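Local coordinates for extracellular ligand-binding receptor (Desulfohalobium retbaense DSM 5692, PDB 5ERE), which probably senses small solutes outside the cell, binding 2-oxo-4-methylpentanoic acid in a periplasmic-binding-protein module joined to a Cache-type sensor region, at residues V112-L123 with S141-F150; Y231-M241 with P252-Y260. One frame throughout, in Å; residues are numbered along the deposited sequence.

Interaction 1. Residues V112-L123 with S141-F150; sequences VQQEQEQLAAYL and SWIRMLEDRF. With EDO (1,2-ethanediol), chain G.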
loop_
_atom_site.group_PDB
_atom_site.type_symbol
_atom_site.label_atom_id
_atom_site.label_comp_id
_atom_site.label_asym_id
_atom_site.label_seq_id
_atom_site.Cartn_x
_atom_site.Cartn_y
_atom_site.Cartn_z
ATOM N N VAL A 112 -8.510 6.138 -4.098
ATOM C CA VAL A 112 -8.411 6.617 -2.694
ATOM C C VAL A 112 -8.089 5.484 -1.716
ATOM O O VAL A 112 -7.205 5.617 -0.877
ATOM C CB VAL A 112 -9.727 7.318 -2.235
ATOM C CG1 VAL A 112 -9.625 7.792 -0.772
ATOM C CG2 VAL A 112 -9.999 8.493 -3.114
ATOM N N GLN A 113 -8.731 4.338 -1.885
ATOM C CA GLN A 113 -8.548 3.229 -0.955
ATOM C C GLN A 113 -7.101 2.792 -0.873
ATOM O O GLN A 113 -6.548 2.623 0.221
ATOM C CB GLN A 113 -9.387 2.010 -1.343
ATOM C CG GLN A 113 -9.339 0.940 -0.239
ATOM C CD GLN A 113 -10.246 -0.244 -0.490
ATOM O OE1 GLN A 113 -11.321 -0.107 -1.068
ATOM N NE2 GLN A 113 -9.817 -1.419 -0.046
ATOM N N GLN A 114 -6.479 2.632 -2.041
ATOM C CA GLN A 114 -5.106 2.168 -2.070
ATOM C C GLN A 114 -4.201 3.222 -1.466
ATOM O O GLN A 114 -3.362 2.895 -0.662
ATOM C CB GLN A 114 -4.641 1.840 -3.507
ATOM N N GLU A 115 -4.374 4.475 -1.879
ATOM C CA GLU A 115 -3.494 5.545 -1.448
ATOM C C GLU A 115 -3.677 5.784 0.061
ATOM O O GLU A 115 -2.706 6.039 0.786
ATOM C CB GLU A 115 -3.755 6.850 -2.236
ATOM C CG GLU A 115 -2.775 7.965 -1.845
ATOM C CD GLU A 115 -2.937 9.253 -2.633
ATOM O OE1 GLU A 115 -3.914 9.383 -3.393
ATOM O OE2 GLU A 115 -2.070 10.150 -2.492
ATOM N N GLN A 116 -4.920 5.664 0.526
ATOM C CA GLN A 116 -5.247 5.810 1.968
ATOM C C GLN A 116 -4.560 4.748 2.854
ATOM O O GLN A 116 -4.008 5.072 3.919
ATOM C CB GLN A 116 -6.768 5.741 2.159
ATOM C CG GLN A 116 -7.220 6.243 3.519
ATOM C CD GLN A 116 -7.039 5.210 4.612
ATOM O OE1 GLN A 116 -7.308 4.015 4.413
ATOM N NE2 GLN A 116 -6.549 5.661 5.773
ATOM N N GLU A 117 -4.552 3.498 2.382
ATOM C CA GLU A 117 -3.843 2.395 3.052
ATOM C C GLU A 117 -2.358 2.706 3.256
ATOM O O GLU A 117 -1.768 2.360 4.279
ATOM C CB GLU A 117 -3.961 1.104 2.243
ATOM C CG GLU A 117 -4.984 0.104 2.759
ATOM C CD GLU A 117 -5.537 -0.791 1.660
ATOM O OE1 GLU A 117 -4.745 -1.366 0.849
ATOM O OE2 GLU A 117 -6.784 -0.893 1.607
ATOM N N GLN A 118 -1.748 3.352 2.272
ATOM C CA GLN A 118 -0.338 3.690 2.389
ATOM C C GLN A 118 -0.138 4.887 3.341
ATOM O O GLN A 118 0.740 4.859 4.204
ATOM C CB GLN A 118 0.250 3.977 1.013
ATOM C CG GLN A 118 0.194 2.713 0.097
ATOM C CD GLN A 118 0.974 2.862 -1.194
ATOM O OE1 GLN A 118 0.393 2.918 -2.300
ATOM N NE2 GLN A 118 2.302 2.914 -1.068
ATOM N N LEU A 119 -0.929 5.943 3.152
ATOM C CA LEU A 119 -0.820 7.127 3.984
ATOM C C LEU A 119 -1.016 6.775 5.475
ATOM O O LEU A 119 -0.376 7.376 6.339
ATOM C CB LEU A 119 -1.843 8.187 3.533
ATOM C CG LEU A 119 -1.883 9.543 4.259
ATOM C CD1 LEU A 119 -0.643 10.355 4.005
ATOM C CD2 LEU A 119 -3.104 10.343 3.819
ATOM N N ALA A 120 -1.844 5.766 5.745
ATOM C CA ALA A 120 -2.125 5.302 7.106
ATOM C C ALA A 120 -0.886 4.828 7.851
ATOM O O ALA A 120 -0.893 4.799 9.075
ATOM C CB ALA A 120 -3.171 4.157 7.078
ATOM N N ALA A 121 0.161 4.436 7.133
ATOM C CA ALA A 121 1.381 3.982 7.804
ATOM C C ALA A 121 2.069 5.129 8.506
ATOM O O ALA A 121 2.777 4.923 9.482
ATOM C CB ALA A 121 2.367 3.331 6.822
ATOM N N TYR A 122 1.906 6.327 7.955
ATOM C CA TYR A 122 2.470 7.533 8.552
ATOM C C TYR A 122 1.542 8.066 9.649
ATOM O O TYR A 122 1.993 8.381 10.747
ATOM C CB TYR A 122 2.684 8.590 7.473
ATOM C CG TYR A 122 3.311 9.871 7.958
ATOM C CD1 TYR A 122 4.632 9.890 8.392
ATOM C CD2 TYR A 122 2.601 11.067 7.957
ATOM C CE1 TYR A 122 5.230 11.054 8.829
ATOM C CE2 TYR A 122 3.186 12.245 8.412
ATOM C CZ TYR A 122 4.509 12.228 8.844
ATOM O OH TYR A 122 5.133 13.372 9.285
ATOM N N LEU A 123 0.253 8.147 9.329
ATOM C CA LEU A 123 -0.733 8.839 10.174
ATOM C C LEU A 123 -0.973 8.119 11.499
ATOM O O LEU A 123 -1.514 8.704 12.448
ATOM C CB LEU A 123 -2.082 8.992 9.442
ATOM C CG LEU A 123 -2.209 10.066 8.355
ATOM C CD1 LEU A 123 -3.638 10.174 7.807
ATOM C CD2 LEU A 123 -1.741 11.401 8.872
ATOM N N SER A 141 -14.635 11.440 -0.126
ATOM C CA SER A 141 -14.182 10.058 -0.097
ATOM C C SER A 141 -12.997 9.875 0.853
ATOM O O SER A 141 -12.947 8.910 1.613
ATOM C CB SER A 141 -13.824 9.591 -1.517
ATOM O OG SER A 141 -13.540 8.218 -1.507
ATOM N N TRP A 142 -12.043 10.802 0.804
ATOM C CA TRP A 142 -10.911 10.793 1.717
ATOM C C TRP A 142 -11.339 10.970 3.171
ATOM O O TRP A 142 -10.740 10.376 4.061
ATOM C CB TRP A 142 -9.921 11.901 1.356
ATOM C CG TRP A 142 -8.852 11.455 0.405
ATOM C CD1 TRP A 142 -8.788 11.694 -0.942
ATOM C CD2 TRP A 142 -7.694 10.690 0.732
ATOM N NE1 TRP A 142 -7.646 11.129 -1.470
ATOM C CE2 TRP A 142 -6.956 10.509 -0.461
ATOM C CE3 TRP A 142 -7.197 10.148 1.926
ATOM C CZ2 TRP A 142 -5.766 9.794 -0.498
ATOM C CZ3 TRP A 142 -6.014 9.457 1.891
ATOM C CH2 TRP A 142 -5.312 9.275 0.684
ATOM N N ILE A 143 -12.344 11.811 3.413
ATOM C CA ILE A 143 -12.843 12.022 4.778
ATOM C C ILE A 143 -13.425 10.715 5.299
ATOM O O ILE A 143 -13.051 10.254 6.375
ATOM C CB ILE A 143 -13.911 13.158 4.858
ATOM C CG1 ILE A 143 -13.212 14.508 4.957
ATOM C CG2 ILE A 143 -14.813 13.023 6.112
ATOM C CD1 ILE A 143 -14.074 15.691 4.617
ATOM N N ARG A 144 -14.302 10.107 4.510
ATOM C CA ARG A 144 -14.997 8.904 4.929
ATOM C C ARG A 144 -14.006 7.771 5.161
ATOM O O ARG A 144 -14.237 6.910 6.000
ATOM C CB ARG A 144 -16.051 8.504 3.892
HETATM N N MSE A 145 -12.893 7.782 4.432
HETATM C CA MSE A 145 -11.882 6.727 4.555
HETATM C C MSE A 145 -11.070 6.900 5.803
HETATM O O MSE A 145 -10.782 5.942 6.520
HETATM C CB MSE A 145 -10.925 6.738 3.381
HETATM C CG MSE A 145 -11.530 6.326 2.091
HETATM SE SE MSE A 145 -11.432 4.409 1.769
HETATM C CE MSE A 145 -12.185 4.511 -0.029
ATOM N N LEU A 146 -10.661 8.138 6.023
ATOM C CA LEU A 146 -9.821 8.449 7.140
ATOM C C LEU A 146 -10.610 8.244 8.439
ATOM O O LEU A 146 -10.077 7.735 9.424
ATOM C CB LEU A 146 -9.295 9.868 7.000
ATOM C CG LEU A 146 -8.128 10.003 6.012
ATOM C CD1 LEU A 146 -7.856 11.455 5.688
ATOM C CD2 LEU A 146 -6.888 9.323 6.576
ATOM N N GLU A 147 -11.892 8.594 8.410
ATOM C CA GLU A 147 -12.772 8.413 9.566
ATOM C C GLU A 147 -12.974 6.950 9.918
ATOM O O GLU A 147 -13.056 6.598 11.091
ATOM C CB GLU A 147 -14.125 9.054 9.301
ATOM C CG GLU A 147 -14.136 10.548 9.506
ATOM C CD GLU A 147 -15.465 11.159 9.151
ATOM O OE1 GLU A 147 -16.316 10.441 8.571
ATOM O OE2 GLU A 147 -15.650 12.352 9.444
ATOM N N ASP A 148 -13.056 6.097 8.903
ATOM C CA ASP A 148 -13.232 4.668 9.133
ATOM C C ASP A 148 -11.972 4.034 9.702
ATOM O O ASP A 148 -12.034 3.099 10.499
ATOM C CB ASP A 148 -13.623 3.961 7.845
ATOM C CG ASP A 148 -15.038 4.282 7.416
ATOM O OD1 ASP A 148 -15.617 5.264 7.939
ATOM O OD2 ASP A 148 -15.575 3.554 6.555
ATOM N N ARG A 149 -10.829 4.560 9.295
ATOM C CA ARG A 149 -9.549 3.968 9.644
ATOM C C ARG A 149 -9.118 4.439 11.005
ATOM O O ARG A 149 -8.542 3.682 11.777
ATOM C CB ARG A 149 -8.480 4.326 8.600
ATOM C CG ARG A 149 -7.061 3.943 8.994
ATOM C CD ARG A 149 -6.937 2.460 9.208
ATOM N NE ARG A 149 -5.575 2.049 9.545
ATOM C CZ ARG A 149 -5.036 2.137 10.757
ATOM N NH1 ARG A 149 -3.790 1.716 10.966
ATOM N NH2 ARG A 149 -5.744 2.637 11.767
ATOM N N PHE A 150 -9.409 5.704 11.283
ATOM C CA PHE A 150 -8.956 6.367 12.487
ATOM C C PHE A 150 -10.109 7.008 13.304
ATOM O O PHE A 150 -10.109 8.221 13.549
ATOM C CB PHE A 150 -7.940 7.426 12.105
ATOM C CG PHE A 150 -6.666 6.879 11.530
ATOM C CD1 PHE A 150 -5.777 6.176 12.325
ATOM C CD2 PHE A 150 -6.332 7.107 10.196
ATOM C CE1 PHE A 150 -4.575 5.686 11.797
ATOM C CE2 PHE A 150 -5.131 6.627 9.663
ATOM C CZ PHE A 150 -4.256 5.919 10.465
HETATM C C1 EDO G . -11.615 3.700 -4.726
HETATM O O1 EDO G . -11.011 4.139 -3.502
HETATM C C2 EDO G . -12.433 4.862 -5.252
HETATM O O2 EDO G . -12.221 5.014 -6.658
#

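Interaction 2. Residues Y231-M241 with P252-Y260; sequences YPSYNQDHPFM and PGFFGVEAY. With COI (2-oxo-4-methylpentanoic acid), chain B.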
loop_
_atom_site.group_PDB
_atom_site.type_symbol
_atom_site.label_atom_id
_atom_site.label_comp_id
_atom_site.label_asym_id
_atom_site.label_seq_id
_atom_site.Cartn_x
_atom_site.Cartn_y
_atom_site.Cartn_z
ATOM N N TYR A 231 2.498 9.824 -2.959
ATOM C CA TYR A 231 2.694 10.203 -4.344
ATOM C C TYR A 231 3.162 8.981 -5.194
ATOM O O TYR A 231 3.925 8.150 -4.704
ATOM C CB TYR A 231 3.716 11.325 -4.433
ATOM C CG TYR A 231 3.702 12.032 -5.746
ATOM C CD1 TYR A 231 2.735 12.972 -6.023
ATOM C CD2 TYR A 231 4.661 11.756 -6.710
ATOM C CE1 TYR A 231 2.701 13.608 -7.236
ATOM C CE2 TYR A 231 4.648 12.387 -7.927
ATOM C CZ TYR A 231 3.675 13.303 -8.191
ATOM O OH TYR A 231 3.670 13.922 -9.398
ATOM N N PRO A 232 2.691 8.872 -6.444
ATOM C CA PRO A 232 3.229 7.810 -7.349
ATOM C C PRO A 232 4.732 7.810 -7.472
ATOM O O PRO A 232 5.332 8.869 -7.561
ATOM C CB PRO A 232 2.599 8.131 -8.697
ATOM C CG PRO A 232 1.382 8.952 -8.368
ATOM C CD PRO A 232 1.731 9.743 -7.134
ATOM N N SER A 233 5.354 6.641 -7.476
ATOM C CA SER A 233 6.814 6.611 -7.388
ATOM C C SER A 233 7.591 6.622 -8.714
ATOM O O SER A 233 8.735 6.196 -8.722
ATOM C CB SER A 233 7.268 5.377 -6.613
ATOM O OG SER A 233 7.162 4.240 -7.409
ATOM N N TYR A 234 7.024 7.132 -9.802
ATOM C CA TYR A 234 7.744 7.103 -11.095
ATOM C C TYR A 234 9.013 7.949 -11.000
ATOM O O TYR A 234 9.019 8.974 -10.307
ATOM C CB TYR A 234 6.848 7.618 -12.228
ATOM C CG TYR A 234 6.379 9.040 -12.058
ATOM C CD1 TYR A 234 7.219 10.120 -12.337
ATOM C CD2 TYR A 234 5.086 9.313 -11.625
ATOM C CE1 TYR A 234 6.780 11.433 -12.158
ATOM C CE2 TYR A 234 4.644 10.616 -11.464
ATOM C CZ TYR A 234 5.481 11.664 -11.715
ATOM O OH TYR A 234 5.009 12.954 -11.522
ATOM N N ASN A 235 10.080 7.567 -11.692
ATOM C CA ASN A 235 11.277 8.418 -11.699
ATOM C C ASN A 235 11.264 9.470 -12.802
ATOM O O ASN A 235 10.443 9.436 -13.718
ATOM C CB ASN A 235 12.547 7.571 -11.825
ATOM C CG ASN A 235 12.592 6.768 -13.086
ATOM O OD1 ASN A 235 12.254 7.247 -14.166
ATOM N ND2 ASN A 235 13.021 5.525 -12.962
ATOM N N GLN A 236 12.239 10.368 -12.741
ATOM C CA GLN A 236 12.356 11.472 -13.690
ATOM C C GLN A 236 13.080 11.106 -14.966
ATOM O O GLN A 236 13.318 11.954 -15.802
ATOM C CB GLN A 236 13.084 12.641 -13.030
ATOM C CG GLN A 236 12.473 13.050 -11.699
ATOM C CD GLN A 236 10.991 13.346 -11.807
ATOM O OE1 GLN A 236 10.527 13.879 -12.820
ATOM N NE2 GLN A 236 10.232 12.993 -10.761
ATOM N N ASP A 237 13.428 9.844 -15.143
ATOM C CA ASP A 237 14.320 9.511 -16.243
ATOM C C ASP A 237 13.619 9.358 -17.575
ATOM O O ASP A 237 14.271 9.259 -18.611
ATOM C CB ASP A 237 15.098 8.242 -15.909
ATOM C CG ASP A 237 16.090 8.462 -14.771
ATOM O OD1 ASP A 237 16.405 9.641 -14.475
ATOM O OD2 ASP A 237 16.553 7.465 -14.172
ATOM N N HIS A 238 12.299 9.383 -17.577
ATOM C CA HIS A 238 11.584 9.176 -18.825
ATOM C C HIS A 238 11.739 10.402 -19.728
ATOM O O HIS A 238 11.664 11.520 -19.234
ATOM C CB HIS A 238 10.102 8.898 -18.549
ATOM C CG HIS A 238 9.372 8.371 -19.738
ATOM N ND1 HIS A 238 8.876 9.192 -20.726
ATOM C CD2 HIS A 238 9.054 7.108 -20.107
ATOM C CE1 HIS A 238 8.294 8.458 -21.661
ATOM N NE2 HIS A 238 8.384 7.190 -21.305
ATOM N N PRO A 239 11.953 10.201 -21.044
ATOM C CA PRO A 239 12.105 11.300 -22.005
ATOM C C PRO A 239 10.983 12.340 -22.055
ATOM O O PRO A 239 11.226 13.436 -22.541
ATOM C CB PRO A 239 12.161 10.568 -23.352
ATOM C CG PRO A 239 12.707 9.252 -23.021
ATOM C CD PRO A 239 12.122 8.894 -21.715
ATOM N N PHE A 240 9.780 11.988 -21.612
ATOM C CA PHE A 240 8.666 12.923 -21.552
ATOM C C PHE A 240 8.940 14.087 -20.601
ATOM O O PHE A 240 8.623 15.205 -20.939
ATOM C CB PHE A 240 7.388 12.220 -21.101
ATOM C CG PHE A 240 6.253 13.171 -20.779
ATOM C CD1 PHE A 240 5.568 13.826 -21.789
ATOM C CD2 PHE A 240 5.911 13.433 -19.480
ATOM C CE1 PHE A 240 4.533 14.709 -21.484
ATOM C CE2 PHE A 240 4.876 14.295 -19.178
ATOM C CZ PHE A 240 4.194 14.928 -20.188
HETATM N N MSE A 241 9.514 13.808 -19.431
HETATM C CA MSE A 241 9.838 14.850 -18.423
HETATM C C MSE A 241 10.611 15.997 -19.071
HETATM O O MSE A 241 10.207 17.149 -19.046
HETATM C CB MSE A 241 10.711 14.301 -17.284
HETATM C CG MSE A 241 10.272 13.032 -16.679
HETATM SE SE MSE A 241 8.537 13.273 -15.933
HETATM C CE MSE A 241 7.892 11.721 -16.879
ATOM N N PRO A 252 6.538 18.718 -15.777
ATOM C CA PRO A 252 5.162 18.245 -15.634
ATOM C C PRO A 252 4.986 17.485 -14.340
ATOM O O PRO A 252 5.874 16.713 -13.993
ATOM C CB PRO A 252 4.999 17.322 -16.837
ATOM C CG PRO A 252 6.388 16.769 -17.069
ATOM C CD PRO A 252 7.370 17.787 -16.557
ATOM N N GLY A 253 3.878 17.685 -13.636
ATOM C CA GLY A 253 3.578 16.852 -12.492
ATOM C C GLY A 253 2.791 15.607 -12.867
ATOM O O GLY A 253 2.769 15.204 -14.021
ATOM N N PHE A 254 2.127 15.019 -11.881
ATOM C CA PHE A 254 1.445 13.743 -12.056
ATOM C C PHE A 254 0.485 13.753 -13.219
ATOM O O PHE A 254 0.387 12.775 -13.991
ATOM C CB PHE A 254 0.638 13.350 -10.797
ATOM C CG PHE A 254 -0.361 12.296 -11.077
ATOM C CD1 PHE A 254 0.043 10.979 -11.174
ATOM C CD2 PHE A 254 -1.678 12.619 -11.330
ATOM C CE1 PHE A 254 -0.859 9.981 -11.506
ATOM C CE2 PHE A 254 -2.586 11.635 -11.664
ATOM C CZ PHE A 254 -2.172 10.314 -11.753
ATOM N N PHE A 255 -0.266 14.836 -13.333
ATOM C CA PHE A 255 -1.358 14.824 -14.288
ATOM C C PHE A 255 -0.868 14.841 -15.729
ATOM O O PHE A 255 -1.449 14.178 -16.563
ATOM C CB PHE A 255 -2.276 15.992 -14.043
ATOM C CG PHE A 255 -2.874 15.982 -12.664
ATOM C CD1 PHE A 255 -4.050 15.300 -12.420
ATOM C CD2 PHE A 255 -2.231 16.632 -11.604
ATOM C CE1 PHE A 255 -4.623 15.270 -11.137
ATOM C CE2 PHE A 255 -2.796 16.599 -10.307
ATOM C CZ PHE A 255 -3.992 15.913 -10.085
ATOM N N GLY A 256 0.164 15.629 -16.006
ATOM C CA GLY A 256 0.846 15.573 -17.291
ATOM C C GLY A 256 1.374 14.181 -17.610
ATOM O O GLY A 256 1.157 13.660 -18.707
ATOM N N VAL A 257 2.078 13.583 -16.658
ATOM C CA VAL A 257 2.693 12.267 -16.846
ATOM C C VAL A 257 1.613 11.235 -17.168
ATOM O O VAL A 257 1.740 10.432 -18.110
ATOM C CB VAL A 257 3.484 11.830 -15.580
ATOM C CG1 VAL A 257 3.920 10.341 -15.658
ATOM C CG2 VAL A 257 4.665 12.739 -15.351
ATOM N N GLU A 258 0.550 11.263 -16.383
ATOM C CA GLU A 258 -0.580 10.389 -16.586
ATOM C C GLU A 258 -1.246 10.583 -17.946
ATOM O O GLU A 258 -1.672 9.621 -18.590
ATOM C CB GLU A 258 -1.646 10.620 -15.484
ATOM C CG GLU A 258 -2.865 9.719 -15.623
ATOM C CD GLU A 258 -3.984 10.053 -14.600
ATOM O OE1 GLU A 258 -4.352 11.256 -14.479
ATOM O OE2 GLU A 258 -4.484 9.102 -13.948
ATOM N N ALA A 259 -1.424 11.837 -18.322
ATOM C CA ALA A 259 -2.115 12.159 -19.539
ATOM C C ALA A 259 -1.236 11.744 -20.744
ATOM O O ALA A 259 -1.763 11.259 -21.737
ATOM C CB ALA A 259 -2.454 13.611 -19.597
ATOM N N TYR A 260 0.083 11.871 -20.619
ATOM C CA TYR A 260 0.988 11.411 -21.647
ATOM C C TYR A 260 0.866 9.888 -21.853
ATOM O O TYR A 260 0.834 9.417 -22.998
ATOM C CB TYR A 260 2.459 11.783 -21.310
ATOM C CG TYR A 260 3.449 11.259 -22.309
ATOM C CD1 TYR A 260 3.741 11.981 -23.459
ATOM C CD2 TYR A 260 4.094 10.032 -22.116
ATOM C CE1 TYR A 260 4.659 11.493 -24.417
ATOM C CE2 TYR A 260 5.009 9.539 -23.064
ATOM C CZ TYR A 260 5.285 10.276 -24.199
ATOM O OH TYR A 260 6.199 9.810 -25.126
HETATM C C1 COI B . -8.962 13.564 -8.380
HETATM O O1 COI B . -10.207 13.743 -8.456
HETATM O O2 COI B . -8.464 12.463 -8.035
HETATM C C2 COI B . -8.064 14.686 -8.774
HETATM O O3 COI B . -6.857 14.565 -8.682
HETATM C C3 COI B . -8.752 15.918 -9.312
HETATM C C4 COI B . -7.768 17.018 -9.495
HETATM C C5 COI B . -8.328 17.953 -10.545
HETATM C C6 COI B . -7.628 17.661 -8.122
#

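Interaction 1. Residues V112-L123 with S141-F150
Trp142 pushes its indole as a knob among Val112, Glu115, Gln116 and Leu119 of the facing helix. Val112 CG1 stands over one face of the indole, 3.7 Å from the centroid of the five-membered ring, in a CH-pi contact. The benzo end meets other groups: Leu119 CD2 comes within 3.6 Å of Trp142 CZ3, and Glu115 OE1 lies at the ring edge while OE2 of the same carboxylate is hydrogen-bonded to Thr230 OG1 and the backbone N of Arg210. Gln116 returns the knob, sitting among Trp142, Met145, Leu146 and Arg149. With CG opposite the backbone nitrogen (chi1 -165°), Gln116 lays CG against Met145 CB at 3.7 Å; the bend at chi2 (-80°) then carries NE2 over Arg149 CB and CG, buried with no hydrogen-bonding partner in the model. Farther along, Leu123 CD1 meets Leu146 CD2 at 3.6 Å, and Phe150 packs against Ala120 and Leu123. This is knobs-into-holes packing between helices whose axes pass 10.3 Å apart at -44°. Both rest on the parallel-stranded part of one sheet: Leu123, Trp142 and Leu146 touch strand 181-185, Leu119 touches strand 205-208, and Leu146 and Phe150 touch strand 129-134.

Interaction 2. Residues Y231-M241 with P252-Y260
The chain leaves strand 228-232, loops to the start of helix 239-248 and faces the first turns of helix 254-271, with the CA atoms of Met241 and Pro252 6.4 Å apart and those of Phe240 and Val257 7.6 Å apart. The Phe240 and Tyr260 side chains run antiparallel alongside one another, their ring planes 31° apart; Phe240 CB stands over the Tyr260 ring, 4.0 Å from its centroid, and Tyr260 CB answers over the Phe240 ring. Carrying CG anti to its nitrogen (chi1 170°), Phe240 also brings CE2 within 3.6 Å of Pro252 CG. A smaller leucine at Phe240 would probably open a gap beside Pro252 and strip the Tyr260 ring of the aromatic face it packs on, leaving only His238 of the cluster. His238 N-caps helix 239-248, its ND1 accepting from Phe240 N at 3.1 Å. Nearer the strand, the hydroxyls of Tyr231 and Tyr234 share a hydrogen bond of 2.7 Å (OH to OH). Val257 CG1 lies over the Tyr234 ring, while Val257 CG2 meets Met241 CE at 3.7 Å. Phe255, on the same helix, lines the ligand pocket, its ring edge (CE1) 3.4 Å from O3 of the bound 2-oxo-4-methylpentanoic acid. Helix 15-32 flanks the cluster, with Ala24 against Phe240, Ala28 against Tyr260 and Glu31 hydrogen-bonded to the Tyr260 hydroxyl; strand 304-314 packs on Tyr231, Pro232 and Phe254.

How the interactions relate
Interaction 1 closes before interaction 2 opens along the chain, and both fall within the periplasmic-binding-protein range. Their centres are 24 Å apart and their nearest atoms about 5 Å, without touching. Interaction 1 lies on the mixed sheet, against strands 129-134, 181-185 and 205-208. Interaction 2 runs from strand 228-232 of that sheet, paired beside 205-208, to helix 15-32, which follows strand 3-8 of the five-stranded parallel sheet; this is consistent with the two-lobed fold of periplasmic binding proteins. Only interaction 2 contributes a pocket residue, Phe255; in interaction 1 the Val112 side chain stays about 7 Å from the ligand, so its packing probably bears on the site only indirectly.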